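Local coordinates for protein putative acetyltransferase (Nocardia farcinica, PDB 3D9W) that probably transfers an acetyl group from acetyl-CoA to the nitrogen of arylamines, at residues A[18-30]-A[39-51]. Numbering follows the deposited sequence.
Sequences LDAYLARIGFAGE and RELVYRHTTAIPF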
loop_
_atom_site.group_PDB
_atom_site.type_symbol
_atom_site.label_atom_id
_atom_site.label_comp_id
_atom_site.label_asym_id
_atom_site.label_seq_id
_atom_site.Cartn_x
_atom_site.Cartn_y
_atom_site.Cartn_z
ATOM N N LEU A 18 -16.013 -11.064 -4.130
ATOM C CA LEU A 18 -15.352 -11.525 -2.926
ATOM C C LEU A 18 -14.539 -12.796 -3.120
ATOM O O LEU A 18 -13.402 -12.906 -2.641
ATOM C CB LEU A 18 -16.370 -11.746 -1.810
ATOM C CG LEU A 18 -15.724 -11.965 -0.437
ATOM C CD1 LEU A 18 -15.024 -10.683 0.031
ATOM C CD2 LEU A 18 -16.781 -12.383 0.558
ATOM N N ASP A 19 -15.103 -13.754 -3.834
ATOM C CA ASP A 19 -14.417 -15.022 -4.035
ATOM C C ASP A 19 -13.205 -14.947 -4.957
ATOM O O ASP A 19 -12.200 -15.610 -4.725
ATOM C CB ASP A 19 -15.441 -16.050 -4.497
ATOM C CG ASP A 19 -16.619 -16.139 -3.531
ATOM O OD1 ASP A 19 -16.450 -16.720 -2.430
ATOM O OD2 ASP A 19 -17.702 -15.592 -3.865
ATOM N N ALA A 20 -13.285 -14.133 -5.996
ATOM C CA ALA A 20 -12.140 -13.995 -6.874
ATOM C C ALA A 20 -11.011 -13.418 -6.016
ATOM O O ALA A 20 -9.901 -13.945 -5.981
ATOM C CB ALA A 20 -12.469 -13.047 -8.019
ATOM N N TYR A 21 -11.319 -12.338 -5.307
ATOM C CA TYR A 21 -10.357 -11.664 -4.448
ATOM C C TYR A 21 -9.724 -12.568 -3.387
ATOM O O TYR A 21 -8.500 -12.715 -3.340
ATOM C CB TYR A 21 -11.017 -10.463 -3.758
ATOM C CG TYR A 21 -10.110 -9.762 -2.785
ATOM C CD1 TYR A 21 -9.048 -8.965 -3.230
ATOM C CD2 TYR A 21 -10.264 -9.949 -1.414
ATOM C CE1 TYR A 21 -8.156 -8.373 -2.320
ATOM C CE2 TYR A 21 -9.376 -9.367 -0.497
ATOM C CZ TYR A 21 -8.330 -8.584 -0.956
ATOM O OH TYR A 21 -7.473 -8.033 -0.040
ATOM N N LEU A 22 -10.549 -13.155 -2.526
ATOM C CA LEU A 22 -10.041 -14.019 -1.463
ATOM C C LEU A 22 -9.191 -15.162 -2.015
ATOM O O LEU A 22 -8.214 -15.595 -1.384
ATOM C CB LEU A 22 -11.203 -14.572 -0.631
ATOM C CG LEU A 22 -12.007 -13.491 0.089
ATOM C CD1 LEU A 22 -13.114 -14.136 0.904
ATOM C CD2 LEU A 22 -11.087 -12.674 0.981
ATOM N N ALA A 23 -9.562 -15.630 -3.203
ATOM C CA ALA A 23 -8.842 -16.708 -3.860
ATOM C C ALA A 23 -7.492 -16.193 -4.318
ATOM O O ALA A 23 -6.476 -16.867 -4.196
ATOM C CB ALA A 23 -9.629 -17.208 -5.052
ATOM N N ARG A 24 -7.489 -14.977 -4.835
ATOM C CA ARG A 24 -6.271 -14.373 -5.336
ATOM C C ARG A 24 -5.211 -14.106 -4.269
ATOM O O ARG A 24 -4.022 -14.230 -4.549
ATOM C CB ARG A 24 -6.619 -13.079 -6.077
ATOM C CG ARG A 24 -5.495 -12.522 -6.916
ATOM C CD ARG A 24 -4.629 -11.581 -6.117
ATOM N NE ARG A 24 -3.504 -11.094 -6.907
ATOM C CZ ARG A 24 -2.338 -11.718 -7.006
ATOM N NH1 ARG A 24 -2.132 -12.860 -6.363
ATOM N NH2 ARG A 24 -1.376 -11.190 -7.747
ATOM N N ILE A 25 -5.621 -13.731 -3.059
ATOM C CA ILE A 25 -4.650 -13.457 -2.001
ATOM C C ILE A 25 -4.379 -14.690 -1.167
ATOM O O ILE A 25 -3.452 -14.715 -0.360
ATOM C CB ILE A 25 -5.116 -12.328 -1.067
ATOM C CG1 ILE A 25 -6.301 -12.799 -0.215
ATOM C CG2 ILE A 25 -5.458 -11.090 -1.897
ATOM C CD1 ILE A 25 -6.782 -11.754 0.791
ATOM N N GLY A 26 -5.202 -15.712 -1.362
ATOM C CA GLY A 26 -5.014 -16.955 -0.634
ATOM C C GLY A 26 -5.652 -17.013 0.737
ATOM O O GLY A 26 -5.124 -17.643 1.650
ATOM N N PHE A 27 -6.790 -16.355 0.901
ATOM C CA PHE A 27 -7.451 -16.390 2.191
ATOM C C PHE A 27 -7.917 -17.822 2.454
ATOM O O PHE A 27 -8.206 -18.569 1.521
ATOM C CB PHE A 27 -8.646 -15.442 2.203
ATOM C CG PHE A 27 -9.215 -15.230 3.571
ATOM C CD1 PHE A 27 -8.453 -14.617 4.564
ATOM C CD2 PHE A 27 -10.488 -15.680 3.885
ATOM C CE1 PHE A 27 -8.952 -14.460 5.849
ATOM C CE2 PHE A 27 -10.993 -15.527 5.169
ATOM C CZ PHE A 27 -10.224 -14.917 6.154
ATOM N N ALA A 28 -7.993 -18.220 3.716
ATOM C CA ALA A 28 -8.434 -19.574 4.007
ATOM C C ALA A 28 -9.123 -19.714 5.361
ATOM O O ALA A 28 -9.454 -20.826 5.792
ATOM C CB ALA A 28 -7.248 -20.524 3.917
ATOM N N GLY A 29 -9.350 -18.588 6.026
ATOM C CA GLY A 29 -9.988 -18.633 7.329
ATOM C C GLY A 29 -11.488 -18.408 7.317
ATOM O O GLY A 29 -12.114 -18.357 6.260
ATOM N N GLU A 30 -12.063 -18.276 8.512
ATOM C CA GLU A 30 -13.497 -18.051 8.679
ATOM C C GLU A 30 -13.918 -16.712 8.097
ATOM O O GLU A 30 -13.294 -15.685 8.379
ATOM C CB GLU A 30 -13.872 -18.099 10.162
ATOM C CG GLU A 30 -15.030 -17.180 10.524
ATOM C CD GLU A 30 -15.603 -17.465 11.890
ATOM O OE1 GLU A 30 -14.851 -17.346 12.890
ATOM O OE2 GLU A 30 -16.806 -17.813 11.958
ATOM N N ARG A 39 -6.376 -10.170 10.741
ATOM C CA ARG A 39 -4.945 -10.425 10.792
ATOM C C ARG A 39 -4.480 -11.267 9.613
ATOM O O ARG A 39 -3.309 -11.223 9.254
ATOM C CB ARG A 39 -4.563 -11.109 12.104
ATOM C CG ARG A 39 -4.414 -10.161 13.290
ATOM C CD ARG A 39 -4.119 -10.945 14.561
ATOM N NE ARG A 39 -2.996 -11.884 14.407
ATOM C CZ ARG A 39 -1.720 -11.598 14.662
ATOM N NH1 ARG A 39 -1.375 -10.389 15.097
ATOM N NH2 ARG A 39 -0.790 -12.528 14.478
ATOM N N GLU A 40 -5.391 -12.026 9.005
ATOM C CA GLU A 40 -5.012 -12.847 7.853
ATOM C C GLU A 40 -5.246 -12.106 6.545
ATOM O O GLU A 40 -4.491 -12.259 5.594
ATOM C CB GLU A 40 -5.787 -14.159 7.814
ATOM C CG GLU A 40 -5.099 -15.201 6.945
ATOM C CD GLU A 40 -6.027 -16.323 6.543
ATOM O OE1 GLU A 40 -6.818 -16.772 7.409
ATOM O OE2 GLU A 40 -5.960 -16.759 5.367
ATOM N N LEU A 41 -6.301 -11.307 6.501
ATOM C CA LEU A 41 -6.603 -10.541 5.311
ATOM C C LEU A 41 -5.408 -9.653 5.001
ATOM O O LEU A 41 -4.904 -9.642 3.879
ATOM C CB LEU A 41 -7.853 -9.693 5.536
ATOM C CG LEU A 41 -9.171 -10.462 5.700
ATOM C CD1 LEU A 41 -10.336 -9.488 5.910
ATOM C CD2 LEU A 41 -9.419 -11.299 4.454
ATOM N N VAL A 42 -4.943 -8.925 6.011
ATOM C CA VAL A 42 -3.804 -8.030 5.851
ATOM C C VAL A 42 -2.537 -8.746 5.397
ATOM O O VAL A 42 -1.810 -8.273 4.520
ATOM C CB VAL A 42 -3.505 -7.303 7.160
ATOM C CG1 VAL A 42 -2.304 -6.392 6.988
ATOM C CG2 VAL A 42 -4.722 -6.513 7.579
ATOM N N TYR A 43 -2.275 -9.890 6.003
ATOM C CA TYR A 43 -1.101 -10.676 5.679
ATOM C C TYR A 43 -1.126 -11.203 4.238
ATOM O O TYR A 43 -0.170 -11.020 3.480
ATOM C CB TYR A 43 -1.003 -11.826 6.680
ATOM C CG TYR A 43 0.184 -12.737 6.505
ATOM C CD1 TYR A 43 0.217 -13.680 5.476
ATOM C CD2 TYR A 43 1.254 -12.691 7.395
ATOM C CE1 TYR A 43 1.283 -14.565 5.339
ATOM C CE2 TYR A 43 2.326 -13.568 7.274
ATOM C CZ TYR A 43 2.333 -14.508 6.243
ATOM O OH TYR A 43 3.371 -15.404 6.135
ATOM N N ARG A 44 -2.224 -11.848 3.861
ATOM C CA ARG A 44 -2.364 -12.408 2.520
ATOM C C ARG A 44 -2.196 -11.357 1.433
ATOM O O ARG A 44 -1.454 -11.560 0.475
ATOM C CB ARG A 44 -3.739 -13.066 2.362
ATOM C CG ARG A 44 -4.024 -14.205 3.314
ATOM C CD ARG A 44 -2.988 -15.292 3.184
ATOM N NE ARG A 44 -3.361 -16.487 3.934
ATOM C CZ ARG A 44 -2.580 -17.554 4.067
ATOM N NH1 ARG A 44 -1.382 -17.568 3.497
ATOM N NH2 ARG A 44 -2.995 -18.598 4.773
ATOM N N HIS A 45 -2.903 -10.239 1.596
ATOM C CA HIS A 45 -2.875 -9.131 0.642
ATOM C C HIS A 45 -1.498 -8.497 0.526
ATOM O O HIS A 45 -0.949 -8.390 -0.564
ATOM C CB HIS A 45 -3.903 -8.063 1.048
ATOM C CG HIS A 45 -4.111 -6.983 0.025
ATOM N ND1 HIS A 45 -5.353 -6.680 -0.491
ATOM C CD2 HIS A 45 -3.246 -6.118 -0.554
ATOM C CE1 HIS A 45 -5.244 -5.676 -1.342
ATOM N NE2 HIS A 45 -3.976 -5.316 -1.398
ATOM N N THR A 46 -0.937 -8.072 1.646
ATOM C CA THR A 46 0.368 -7.437 1.604
ATOM C C THR A 46 1.451 -8.327 1.037
ATOM O O THR A 46 2.418 -7.828 0.475
ATOM C CB THR A 46 0.804 -6.962 2.994
ATOM O OG1 THR A 46 0.712 -8.050 3.924
ATOM C CG2 THR A 46 -0.073 -5.798 3.446
ATOM N N THR A 47 1.296 -9.642 1.173
ATOM C CA THR A 47 2.317 -10.568 0.666
ATOM C C THR A 47 1.970 -11.202 -0.672
ATOM O O THR A 47 2.752 -11.977 -1.218
ATOM C CB THR A 47 2.626 -11.699 1.679
ATOM O OG1 THR A 47 1.474 -12.522 1.863
ATOM C CG2 THR A 47 3.035 -11.112 3.015
ATOM N N ALA A 48 0.804 -10.852 -1.203
ATOM C CA ALA A 48 0.360 -11.395 -2.472
ATOM C C ALA A 48 0.357 -10.367 -3.603
ATOM O O ALA A 48 0.863 -10.641 -4.695
ATOM C CB ALA A 48 -1.031 -11.994 -2.319
ATOM N N ILE A 49 -0.200 -9.185 -3.338
ATOM C CA ILE A 49 -0.312 -8.139 -4.357
ATOM C C ILE A 49 0.948 -7.307 -4.587
ATOM O O ILE A 49 1.528 -6.791 -3.636
ATOM C CB ILE A 49 -1.458 -7.162 -4.003
ATOM C CG1 ILE A 49 -2.725 -7.947 -3.647
ATOM C CG2 ILE A 49 -1.724 -6.221 -5.170
ATOM C CD1 ILE A 49 -3.205 -8.861 -4.744
ATOM N N PRO A 50 1.393 -7.174 -5.854
ATOM C CA PRO A 50 2.587 -6.381 -6.162
ATOM C C PRO A 50 2.322 -4.871 -6.026
ATOM O O PRO A 50 1.177 -4.424 -6.021
ATOM C CB PRO A 50 2.896 -6.770 -7.613
ATOM C CG PRO A 50 2.354 -8.125 -7.738
ATOM C CD PRO A 50 1.035 -8.009 -7.009
ATOM N N PHE A 51 3.386 -4.092 -5.913
ATOM C CA PHE A 51 3.254 -2.647 -5.816
ATOM C C PHE A 51 3.875 -2.025 -7.067
ATOM O O PHE A 51 4.986 -2.376 -7.453
ATOM C CB PHE A 51 3.960 -2.141 -4.570
ATOM C CG PHE A 51 3.901 -0.660 -4.407
ATOM C CD1 PHE A 51 4.720 0.173 -5.166
ATOM C CD2 PHE A 51 3.034 -0.091 -3.487
ATOM C CE1 PHE A 51 4.680 1.550 -5.008
ATOM C CE2 PHE A 51 2.983 1.285 -3.319
ATOM C CZ PHE A 51 3.810 2.109 -4.082
#
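Ile-25, in the last turn of helix 18-25, is a knob set among Leu-41, Arg-44, His-45 and Ala-48 of helix 39-48. Its CG1, held between the backbone N and the carbonyl carbon, lies 3.6 Å from Arg-44 CB, while CG2 is turned to the His-45 side. Just beyond, the Phe-27 ring receives Leu-41 CD2 over one face, a CH-pi contact with the methyl 3.8 Å from the ring centroid.

Two polar links flank this apolar centre. On one side Tyr-21 OH and His-45 ND1 share a hydrogen bond of 2.6 Å; each atom lies at the edge of the other's ring, so the rings meet rim to rim. On the other, Glu-40 reaches out with an extended chain, and its OE2 accepts twice: from Ala-28 N on the syn side, at 3.0 Å in a clearly bent bond (138°), and from Arg-44 NE on the anti side in a nearly straight salt bridge (172°). With OE2 gripped by both donors, the carboxylate is probably held in its rotation beside Ala-28.

Behind these contacts, a Schellman motif with Gly-26 at positive phi ends the first helix and sends Phe-27 and Ala-28 along the second. Arg-24, bent at chi2, passes Ile-49 CD1 to give its NE to Leu-73 O, and His-45 NE2 bonds Asn-85 OD1.

The helix axes cross at 70°, 9.5 Å apart, within the N-terminal helical part of the NAT fold. Helix 82-95 backs the buried side, with Phe-89 against both Tyr-21 and His-45, and Phe-51 pairs through its backbone with Gln-225 of strand 223-227.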